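Local coordinates for protein trans-isoprenyl diphosphate synthase (Caulobacter crescentus, PDB 3OYR) that probably supplies octaprenyl diphosphate, the precursor of isoprenoid quinone side chains, by adding five isopentenyl diphosphate units to farnesyl diphosphate, at residues M46-V50 / A51-A55; A55-E58 / H59-A63; G116-A120 / H121-G125. All coordinates share one frame; numbering follows the deposited sequence.

Overall arrangement
Leaving helix 25-45, the chain rounds the loop of contact 1 (46-50 with 51-55) and turns into helix 52-61. Contact 2 (55-58 with 59-63) follows directly, sharing Ala55, and continues along that helix toward its C-terminal end. Met46 folds back from the loop onto Ala57, Glu58 and Ile61, closing contact 1 over contact 2. Contact 3 (116-120 with 121-125) comes much later, after helix 87-109, and joins strand 117-118 to helix 126-147. The three follow in series, none nested or crossing. Contacts 2 and 3, centres about 10 Å apart, are tied by His59 to Val118, Lys117 and Trp124. Contacts 1 and 3 also touch the second subunit.

Contact 1 of 3, residues M46-V50 / A51-A55; sequences MQSDV and AIIPA
Ile53 places CG1 opposite its own carbonyl carbon (chi1 -68°) and runs on extended, which carries CD1 back over the loop to lie 3.8 Å from Ser48 OG. Ile53 CD1 also lies 4.0 Å from Val50 CB, an apolar touch. The Ser48 hydroxyl lies anti to its backbone N (chi1 -177°), on the side of the carbonyl carbon, where Val50 N reaches Ser48 OG in a weak bond of 3.3 Å. The serine methylene backs onto the other branch of the isoleucine, with Ser48 CB 4.0 Å from Ile53 CG2.

Ile53 N donates to Val50 O at 3.1 Å, an i to i+3 bond across the turn with an N-H...O angle of 140°. Proline at the next position has no N-H to give; instead Pro54 CD stands 3.3 Å from Val50 O. The ring is thus wedged into the concave side of the loop: on the other side of CG from CD, Pro54 CB comes to 3.4 Å from Met46 O. That carbonyl oxygen is buried against Pro54 CB and Ile53 CG2 and has no polar partner in the model.

Together these contacts make a loop-to-helix turn, distant from the substrate pocket. Gln47 NE2 bonds the backbone O of Thr43 near the end of helix 25-45, and Ile53 packs on Val132 and Phe135 of helix 126-147. Glu165 of the second subunit bonds Ser48 OG, while Val168 of that subunit packs on Val50 and Ile53, which places the turn at the dimer interface.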
ATOM      1  N   MET B  46      -4.414  13.918  -4.518  1.00 26.30           N
ATOM      2  CA  MET B  46      -4.712  12.926  -5.542  1.00 39.13           C
ATOM      3  C   MET B  46      -4.164  13.336  -6.912  1.00 40.30           C
ATOM      4  O   MET B  46      -4.267  12.577  -7.870  1.00 48.78           O
ATOM      5  CB  MET B  46      -6.200  12.558  -5.577  1.00 38.38           C
ATOM      6  CG  MET B  46      -7.159  13.638  -6.026  1.00 40.89           C
ATOM      7  SD  MET B  46      -8.780  12.912  -6.365  1.00 37.50           S
ATOM      8  CE  MET B  46      -9.769  13.379  -4.993  1.00 39.79           C
ATOM      9  N   GLN B  47      -3.570  14.528  -6.994  1.00 40.54           N
ATOM     10  CA  GLN B  47      -3.000  15.041  -8.248  1.00 37.95           C
ATOM     11  C   GLN B  47      -1.624  14.434  -8.572  1.00 37.36           C
ATOM     12  O   GLN B  47      -0.797  14.210  -7.686  1.00 32.76           O
ATOM     13  CB  GLN B  47      -2.908  16.574  -8.222  1.00 36.99           C
ATOM     14  CG  GLN B  47      -4.232  17.309  -7.916  1.00 36.78           C
ATOM     15  CD  GLN B  47      -5.392  16.925  -8.847  1.00 44.34           C
ATOM     16  OE1 GLN B  47      -5.234  16.874 -10.064  1.00 49.19           O
ATOM     17  NE2 GLN B  47      -6.568  16.664  -8.264  1.00 37.67           N
ATOM     18  N   SER B  48      -1.403  14.165  -9.854  1.00 36.81           N
ATOM     19  CA  SER B  48      -0.117  13.668 -10.356  1.00 34.67           C
ATOM     20  C   SER B  48       0.001  14.012 -11.834  1.00 39.10           C
ATOM     21  O   SER B  48      -1.023  14.091 -12.531  1.00 37.09           O
ATOM     22  CB  SER B  48      -0.032  12.152 -10.204  1.00 29.05           C
ATOM     23  OG  SER B  48       1.229  11.687 -10.622  1.00 35.90           O
ATOM     24  N   ASP B  49       1.239  14.193 -12.309  1.00 39.21           N
ATOM     25  CA  ASP B  49       1.512  14.394 -13.741  1.00 46.56           C
ATOM     26  C   ASP B  49       1.170  13.150 -14.560  1.00 45.07           C
ATOM     27  O   ASP B  49       0.856  13.250 -15.744  1.00 48.19           O
ATOM     28  CB  ASP B  49       2.980  14.770 -13.969  1.00 49.18           C
ATOM     29  CG  ASP B  49       3.371  16.050 -13.259  1.00 57.55           C
ATOM     30  OD1 ASP B  49       4.523  16.132 -12.775  1.00 71.71           O
ATOM     31  OD2 ASP B  49       2.532  16.972 -13.178  1.00 54.29           O
ATOM     32  N   VAL B  50       1.237  11.985 -13.912  1.00 43.69           N
ATOM     33  CA  VAL B  50       0.860  10.710 -14.522  1.00 40.00           C
ATOM     34  C   VAL B  50      -0.675  10.622 -14.489  1.00 45.96           C
ATOM     35  O   VAL B  50      -1.273  10.358 -13.440  1.00 45.46           O
ATOM     36  CB  VAL B  50       1.524   9.534 -13.773  1.00 39.47           C
ATOM     37  CG1 VAL B  50       1.267   8.236 -14.484  1.00 38.60           C
ATOM     38  CG2 VAL B  50       3.017   9.774 -13.627  1.00 40.35           C
ATOM     39  N   ALA B  51      -1.303  10.849 -15.644  1.00 44.43           N
ATOM     40  CA  ALA B  51      -2.736  11.208 -15.712  1.00 46.52           C
ATOM     41  C   ALA B  51      -3.740  10.140 -15.221  1.00 46.23           C
ATOM     42  O   ALA B  51      -4.816  10.490 -14.717  1.00 42.43           O
ATOM     43  CB  ALA B  51      -3.093  11.684 -17.132  1.00 47.54           C
ATOM     44  N   ILE B  52      -3.382   8.860 -15.379  1.00 45.18           N
ATOM     45  CA  ILE B  52      -4.202   7.726 -14.914  1.00 45.25           C
ATOM     46  C   ILE B  52      -4.467   7.811 -13.397  1.00 45.08           C
ATOM     47  O   ILE B  52      -5.582   7.535 -12.933  1.00 39.09           O
ATOM     48  CB  ILE B  52      -3.552   6.359 -15.303  1.00 45.78           C
ATOM     49  CG1 ILE B  52      -3.908   5.989 -16.755  1.00 50.49           C
ATOM     50  CG2 ILE B  52      -3.984   5.224 -14.352  1.00 46.62           C
ATOM     51  CD1 ILE B  52      -3.547   4.546 -17.156  1.00 54.57           C
ATOM     52  N   ILE B  53      -3.442   8.235 -12.651  1.00 40.59           N
ATOM     53  CA  ILE B  53      -3.522   8.333 -11.196  1.00 39.87           C
ATOM     54  C   ILE B  53      -4.716   9.180 -10.692  1.00 39.26           C
ATOM     55  O   ILE B  53      -5.596   8.610 -10.054  1.00 40.05           O
ATOM     56  CB  ILE B  53      -2.164   8.720 -10.547  1.00 36.62           C
ATOM     57  CG1 ILE B  53      -1.155   7.587 -10.692  1.00 38.18           C
ATOM     58  CG2 ILE B  53      -2.357   9.034  -9.100  1.00 34.56           C
ATOM     59  CD1 ILE B  53       0.277   7.994 -10.351  1.00 27.11           C
ATOM     60  N   PRO B  54      -4.781  10.505 -11.012  1.00 41.72           N
ATOM     61  CA  PRO B  54      -5.973  11.253 -10.576  1.00 40.24           C
ATOM     62  C   PRO B  54      -7.296  10.812 -11.238  1.00 39.73           C
ATOM     63  O   PRO B  54      -8.353  10.956 -10.629  1.00 38.11           O
ATOM     64  CB  PRO B  54      -5.641  12.707 -10.957  1.00 41.19           C
ATOM     65  CG  PRO B  54      -4.615  12.601 -12.031  1.00 42.40           C
ATOM     66  CD  PRO B  54      -3.792  11.411 -11.642  1.00 38.30           C
ATOM     67  N   ALA B  55      -7.232  10.278 -12.454  1.00 38.52           N
ATOM     68  CA  ALA B  55      -8.436   9.740 -13.115  1.00 37.20           C
ATOM     69  C   ALA B  55      -9.003   8.537 -12.345  1.00 33.73           C
ATOM     70  O   ALA B  55     -10.168   8.548 -11.981  1.00 32.33           O
ATOM     71  CB  ALA B  55      -8.153   9.373 -14.572  1.00 36.10           C
TER

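Contact 2 of 3, residues A55-E58 / H59-A63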
ATOM      1  N   ALA B  55      -7.232  10.278 -12.454  1.00 38.52           N
ATOM      2  CA  ALA B  55      -8.436   9.740 -13.115  1.00 37.20           C
ATOM      3  C   ALA B  55      -9.003   8.537 -12.345  1.00 33.73           C
ATOM      4  O   ALA B  55     -10.168   8.548 -11.981  1.00 32.33           O
ATOM      5  CB  ALA B  55      -8.153   9.373 -14.572  1.00 36.10           C
ATOM      6  N   LEU B  56      -8.169   7.529 -12.063  1.00 35.70           N
ATOM      7  CA  LEU B  56      -8.610   6.350 -11.297  1.00 31.07           C
ATOM      8  C   LEU B  56      -9.041   6.713  -9.872  1.00 35.29           C
ATOM      9  O   LEU B  56     -10.078   6.234  -9.381  1.00 31.53           O
ATOM     10  CB  LEU B  56      -7.533   5.256 -11.299  1.00 32.24           C
ATOM     11  CG  LEU B  56      -7.899   3.803 -10.952  1.00 35.38           C
ATOM     12  CD1 LEU B  56      -6.847   2.833 -11.454  1.00 33.78           C
ATOM     13  CD2 LEU B  56      -8.064   3.587  -9.448  1.00 30.20           C
ATOM     14  N   ALA B  57      -8.252   7.568  -9.224  1.00 30.98           N
ATOM     15  CA  ALA B  57      -8.513   7.984  -7.850  1.00 32.56           C
ATOM     16  C   ALA B  57      -9.829   8.746  -7.685  1.00 39.00           C
ATOM     17  O   ALA B  57     -10.636   8.413  -6.802  1.00 43.25           O
ATOM     18  CB  ALA B  57      -7.352   8.816  -7.323  1.00 24.28           C
ATOM     19  N   GLU B  58     -10.049   9.756  -8.528  1.00 41.44           N
ATOM     20  CA  GLU B  58     -11.288  10.536  -8.476  1.00 38.73           C
ATOM     21  C   GLU B  58     -12.512   9.710  -8.849  1.00 34.58           C
ATOM     22  O   GLU B  58     -13.597   9.969  -8.345  1.00 35.25           O
ATOM     23  CB  GLU B  58     -11.227  11.797  -9.354  1.00 49.39           C
ATOM     24  CG  GLU B  58     -12.181  12.910  -8.888  1.00 60.22           C
ATOM     25  CD  GLU B  58     -12.734  13.758 -10.026  1.00 76.87           C
ATOM     26  OE1 GLU B  58     -11.936  14.398 -10.744  1.00 83.53           O
ATOM     27  OE2 GLU B  58     -13.976  13.802 -10.188  1.00 76.74           O
ATOM     28  N   HIS B  59     -12.343   8.708  -9.708  1.00 30.36           N
ATOM     29  CA  HIS B  59     -13.455   7.820 -10.034  1.00 33.50           C
ATOM     30  C   HIS B  59     -14.005   7.202  -8.734  1.00 38.15           C
ATOM     31  O   HIS B  59     -15.216   7.177  -8.531  1.00 34.94           O
ATOM     32  CB  HIS B  59     -13.016   6.750 -11.030  1.00 33.40           C
ATOM     33  CG  HIS B  59     -14.044   5.684 -11.286  1.00 44.39           C
ATOM     34  ND1 HIS B  59     -14.976   5.776 -12.300  1.00 47.44           N
ATOM     35  CD2 HIS B  59     -14.264   4.490 -10.684  1.00 45.40           C
ATOM     36  CE1 HIS B  59     -15.735   4.696 -12.300  1.00 50.49           C
ATOM     37  NE2 HIS B  59     -15.330   3.902 -11.324  1.00 48.01           N
ATOM     38  N   LEU B  60     -13.108   6.771  -7.838  1.00 40.21           N
ATOM     39  CA  LEU B  60     -13.509   6.206  -6.546  1.00 31.80           C
ATOM     40  C   LEU B  60     -13.887   7.244  -5.473  1.00 31.03           C
ATOM     41  O   LEU B  60     -14.949   7.126  -4.844  1.00 29.24           O
ATOM     42  CB  LEU B  60     -12.442   5.238  -6.017  1.00 32.73           C
ATOM     43  CG  LEU B  60     -12.776   4.475  -4.721  1.00 39.20           C
ATOM     44  CD1 LEU B  60     -14.154   3.826  -4.784  1.00 40.63           C
ATOM     45  CD2 LEU B  60     -11.745   3.409  -4.445  1.00 26.82           C
ATOM     46  N   ILE B  61     -13.023   8.236  -5.270  1.00 30.65           N
ATOM     47  CA  ILE B  61     -13.201   9.224  -4.227  1.00 30.22           C
ATOM     48  C   ILE B  61     -14.440  10.103  -4.458  1.00 35.35           C
ATOM     49  O   ILE B  61     -15.277  10.246  -3.558  1.00 40.94           O
ATOM     50  CB  ILE B  61     -11.917  10.072  -4.024  1.00 31.75           C
ATOM     51  CG1 ILE B  61     -10.743   9.195  -3.549  1.00 25.74           C
ATOM     52  CG2 ILE B  61     -12.175  11.214  -3.041  1.00 35.02           C
ATOM     53  CD1 ILE B  61      -9.323   9.839  -3.788  1.00 23.37           C
ATOM     54  N   ALA B  62     -14.578  10.661  -5.663  1.00 40.90           N
ATOM     55  CA  ALA B  62     -15.753  11.484  -6.000  1.00 41.66           C
ATOM     56  C   ALA B  62     -17.069  10.692  -6.107  1.00 42.48           C
ATOM     57  O   ALA B  62     -18.145  11.294  -6.044  1.00 41.19           O
ATOM     58  CB  ALA B  62     -15.504  12.336  -7.278  1.00 34.74           C
ATOM     59  N   ALA B  63     -16.983   9.362  -6.227  1.00 40.61           N
ATOM     60  CA  ALA B  63     -18.168   8.494  -6.342  1.00 39.28           C
ATOM     61  C   ALA B  63     -19.091   8.520  -5.119  1.00 43.20           C
ATOM     62  O   ALA B  63     -20.277   8.193  -5.215  1.00 41.89           O
ATOM     63  CB  ALA B  63     -17.756   7.059  -6.633  1.00 40.11           C
TER
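From Ala55 to Ile61 the backbone keeps helical phi/psi values, and the i to i+4 bonds confirm one continuous helix. His59 N donates to Ala55 O at 3.2 Å and Ala62 N to Glu58 O at 2.9 Å. The straightest bond runs from Ile61 N to Ala57 O, 2.8 Å long with an N-H...O angle of 174° and the donor nearly along the C=O axis. Leu60 N is held more loosely: it splits between weak bonds to Leu56 O and Ala57 O.

Side chains add i to i+4 contacts. Ile61 lays its CG1 branch back along the helix, and its CD1 reaches 4.2 Å from Ala57 CB. Glu58 bends at chi2 and curls alongside the next turn: Glu58 CG lies 3.7 Å from Ala62 CB, and OE2 passes 3.6 Å from that same methyl, so the carboxylate brushes a carbon without any bond to it. His59 CG stands anti to its backbone N (chi1 172°); its CB rests 3.4 Å from Leu56 O, while the ring leads off the helix.

That ring, edge-to-face with Trp124, gives an NE2-H bond to Val118 O, which pins the imidazole's rotation. Successive carbonyls then meet cationic side chains: His59 O takes Lys117 NZ, Leu60 O takes Arg115 NH2 and Ile61 O takes Arg67 NH2. Positive charge gathered at this carbonyl-bearing stretch would probably offset the negative pole of the helix. Because Arg115 lines the dimethylallyl diphosphate pocket, and the Leu60 side chain is about 6 Å from that ligand, the bond to Leu60 O is consistent with a second-shell role in placing the arginine.

Contact 3 of 3, residues G116-A120 / H121-G125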
ATOM      1  N   GLY B 116     -21.594   2.688  -6.085  1.00 33.99           N
ATOM      2  CA  GLY B 116     -22.558   2.931  -7.157  1.00 40.98           C
ATOM      3  C   GLY B 116     -21.966   2.936  -8.558  1.00 44.90           C
ATOM      4  O   GLY B 116     -22.712   2.951  -9.537  1.00 44.22           O
ATOM      5  N   LYS B 117     -20.634   2.943  -8.652  1.00 39.38           N
ATOM      6  CA  LYS B 117     -19.929   2.933  -9.935  1.00 39.61           C
ATOM      7  C   LYS B 117     -19.273   1.569 -10.132  1.00 43.20           C
ATOM      8  O   LYS B 117     -19.079   0.816  -9.170  1.00 50.25           O
ATOM      9  CB  LYS B 117     -18.857   4.037 -10.000  1.00 34.22           C
ATOM     10  CG  LYS B 117     -19.380   5.480 -10.107  1.00 41.05           C
ATOM     11  CD  LYS B 117     -18.211   6.436 -10.386  1.00 52.84           C
ATOM     12  CE  LYS B 117     -18.558   7.906 -10.141  1.00 58.31           C
ATOM     13  NZ  LYS B 117     -17.327   8.756  -9.939  1.00 49.93           N
ATOM     14  N   VAL B 118     -18.933   1.262 -11.377  1.00 42.66           N
ATOM     15  CA  VAL B 118     -18.143   0.077 -11.717  1.00 44.11           C
ATOM     16  C   VAL B 118     -16.813   0.163 -10.962  1.00 44.70           C
ATOM     17  O   VAL B 118     -16.264   1.259 -10.806  1.00 44.55           O
ATOM     18  CB  VAL B 118     -17.932  -0.015 -13.267  1.00 50.57           C
ATOM     19  CG1 VAL B 118     -17.218   1.238 -13.812  1.00 55.08           C
ATOM     20  CG2 VAL B 118     -17.193  -1.270 -13.665  1.00 47.60           C
ATOM     21  N   ALA B 119     -16.339  -0.968 -10.434  1.00 43.02           N
ATOM     22  CA  ALA B 119     -15.069  -1.005  -9.720  1.00 40.53           C
ATOM     23  C   ALA B 119     -13.928  -0.623 -10.670  1.00 43.39           C
ATOM     24  O   ALA B 119     -13.846  -1.147 -11.787  1.00 42.59           O
ATOM     25  CB  ALA B 119     -14.836  -2.377  -9.137  1.00 37.10           C
ATOM     26  N   ALA B 120     -13.065   0.289 -10.213  1.00 38.44           N
ATOM     27  CA  ALA B 120     -11.976   0.874 -11.013  1.00 37.04           C
ATOM     28  C   ALA B 120     -11.153  -0.112 -11.837  1.00 37.68           C
ATOM     29  O   ALA B 120     -10.769   0.194 -12.973  1.00 39.95           O
ATOM     30  CB  ALA B 120     -11.058   1.688 -10.120  1.00 39.33           C
ATOM     31  N   HIS B 121     -10.900  -1.297 -11.279  1.00 41.94           N
ATOM     32  CA  HIS B 121     -10.101  -2.319 -11.959  1.00 40.69           C
ATOM     33  C   HIS B 121     -10.760  -2.930 -13.198  1.00 43.79           C
ATOM     34  O   HIS B 121     -10.090  -3.590 -13.989  1.00 45.71           O
ATOM     35  CB  HIS B 121      -9.673  -3.420 -10.995  1.00 31.76           C
ATOM     36  CG  HIS B 121     -10.809  -4.230 -10.443  1.00 44.71           C
ATOM     37  ND1 HIS B 121     -11.234  -5.411 -11.020  1.00 46.05           N
ATOM     38  CD2 HIS B 121     -11.590  -4.047  -9.350  1.00 28.90           C
ATOM     39  CE1 HIS B 121     -12.232  -5.909 -10.313  1.00 41.25           C
ATOM     40  NE2 HIS B 121     -12.469  -5.100  -9.295  1.00 39.62           N
ATOM     41  N   LEU B 122     -12.062  -2.712 -13.363  1.00 45.88           N
ATOM     42  CA  LEU B 122     -12.754  -3.149 -14.576  1.00 46.27           C
ATOM     43  C   LEU B 122     -12.609  -2.140 -15.723  1.00 48.05           C
ATOM     44  O   LEU B 122     -12.831  -2.482 -16.886  1.00 50.95           O
ATOM     45  CB  LEU B 122     -14.231  -3.462 -14.286  1.00 45.73           C
ATOM     46  CG  LEU B 122     -14.528  -4.729 -13.463  1.00 48.37           C
ATOM     47  CD1 LEU B 122     -16.011  -4.819 -13.082  1.00 49.78           C
ATOM     48  CD2 LEU B 122     -14.091  -5.998 -14.187  1.00 44.98           C
ATOM     49  N   ILE B 123     -12.232  -0.907 -15.385  1.00 43.70           N
ATOM     50  CA  ILE B 123     -12.007   0.155 -16.359  1.00 43.66           C
ATOM     51  C   ILE B 123     -10.516   0.306 -16.697  1.00 47.61           C
ATOM     52  O   ILE B 123     -10.138   0.391 -17.869  1.00 54.51           O
ATOM     53  CB  ILE B 123     -12.563   1.510 -15.839  1.00 41.90           C
ATOM     54  CG1 ILE B 123     -14.071   1.434 -15.587  1.00 44.06           C
ATOM     55  CG2 ILE B 123     -12.215   2.661 -16.780  1.00 36.13           C
ATOM     56  CD1 ILE B 123     -14.898   0.906 -16.782  1.00 60.76           C
ATOM     57  N   TRP B 124      -9.674   0.334 -15.668  1.00 48.32           N
ATOM     58  CA  TRP B 124      -8.246   0.597 -15.849  1.00 44.40           C
ATOM     59  C   TRP B 124      -7.388  -0.653 -15.724  1.00 40.84           C
ATOM     60  O   TRP B 124      -6.203  -0.631 -16.060  1.00 47.87           O
ATOM     61  CB  TRP B 124      -7.774   1.657 -14.860  1.00 40.01           C
ATOM     62  CG  TRP B 124      -8.226   3.044 -15.181  1.00 47.92           C
ATOM     63  CD1 TRP B 124      -7.621   3.921 -16.038  1.00 52.27           C
ATOM     64  CD2 TRP B 124      -9.361   3.734 -14.636  1.00 42.50           C
ATOM     65  NE1 TRP B 124      -8.308   5.106 -16.068  1.00 47.81           N
ATOM     66  CE2 TRP B 124      -9.382   5.022 -15.217  1.00 49.98           C
ATOM     67  CE3 TRP B 124     -10.362   3.389 -13.715  1.00 45.46           C
ATOM     68  CZ2 TRP B 124     -10.372   5.973 -14.912  1.00 47.97           C
ATOM     69  CZ3 TRP B 124     -11.355   4.336 -13.408  1.00 48.65           C
ATOM     70  CH2 TRP B 124     -11.348   5.611 -14.011  1.00 49.69           C
ATOM     71  N   GLY B 125      -7.985  -1.747 -15.252  1.00 43.07           N
ATOM     72  CA  GLY B 125      -7.244  -2.992 -15.047  1.00 34.56           C
ATOM     73  C   GLY B 125      -6.851  -3.186 -13.594  1.00 35.08           C
ATOM     74  O   GLY B 125      -6.770  -2.216 -12.827  1.00 34.39           O
TER
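Val118 splits its two methyls between neighbouring partners: CG1 meets Ile123 CG1 at 3.6 Å, the side chains crossing at about a right angle, while CG2 touches Leu122 CB at 3.7 Å on a slanting approach. This is a strand-to-helix connection of the predominantly helical isoprenoid synthase fold, in which the short hairpin strand 117-118 passes through overlapping turns to Gly125, the N-cap position of helix 126-147. With chi1 at 59°, CG1 lies between the valine's N and carbonyl carbon and CG2 is anti to N, which sets the two methyls against different partners. An alanine at Val118 is likely to open a gap beside Ile123 and Leu122, leaving both side chains without the methyls they rest on.

Backbone bonds hold the turns that carry these side chains. Leu122 N donates to Ala119 O at 2.8 Å, and Ala120 O accepts twice: from Trp124 N at 2.9 Å, nearly straight at 170°, and from Ile123 N at 3.0 Å, whose donor stands above the carbonyl plane. Ala119 CB lies obliquely by the His121 ring, 3.6 Å from NE2, which itself bonds Ser111 O. Ala120 of the second subunit packs on His121 and Leu122.

Trp124 is met over one face and at its edge: Ile123 CG2 sits 3.6 Å above the indole, toward its rim, and CE3 lies 3.3 Å from Ala120 O, near the ring plane.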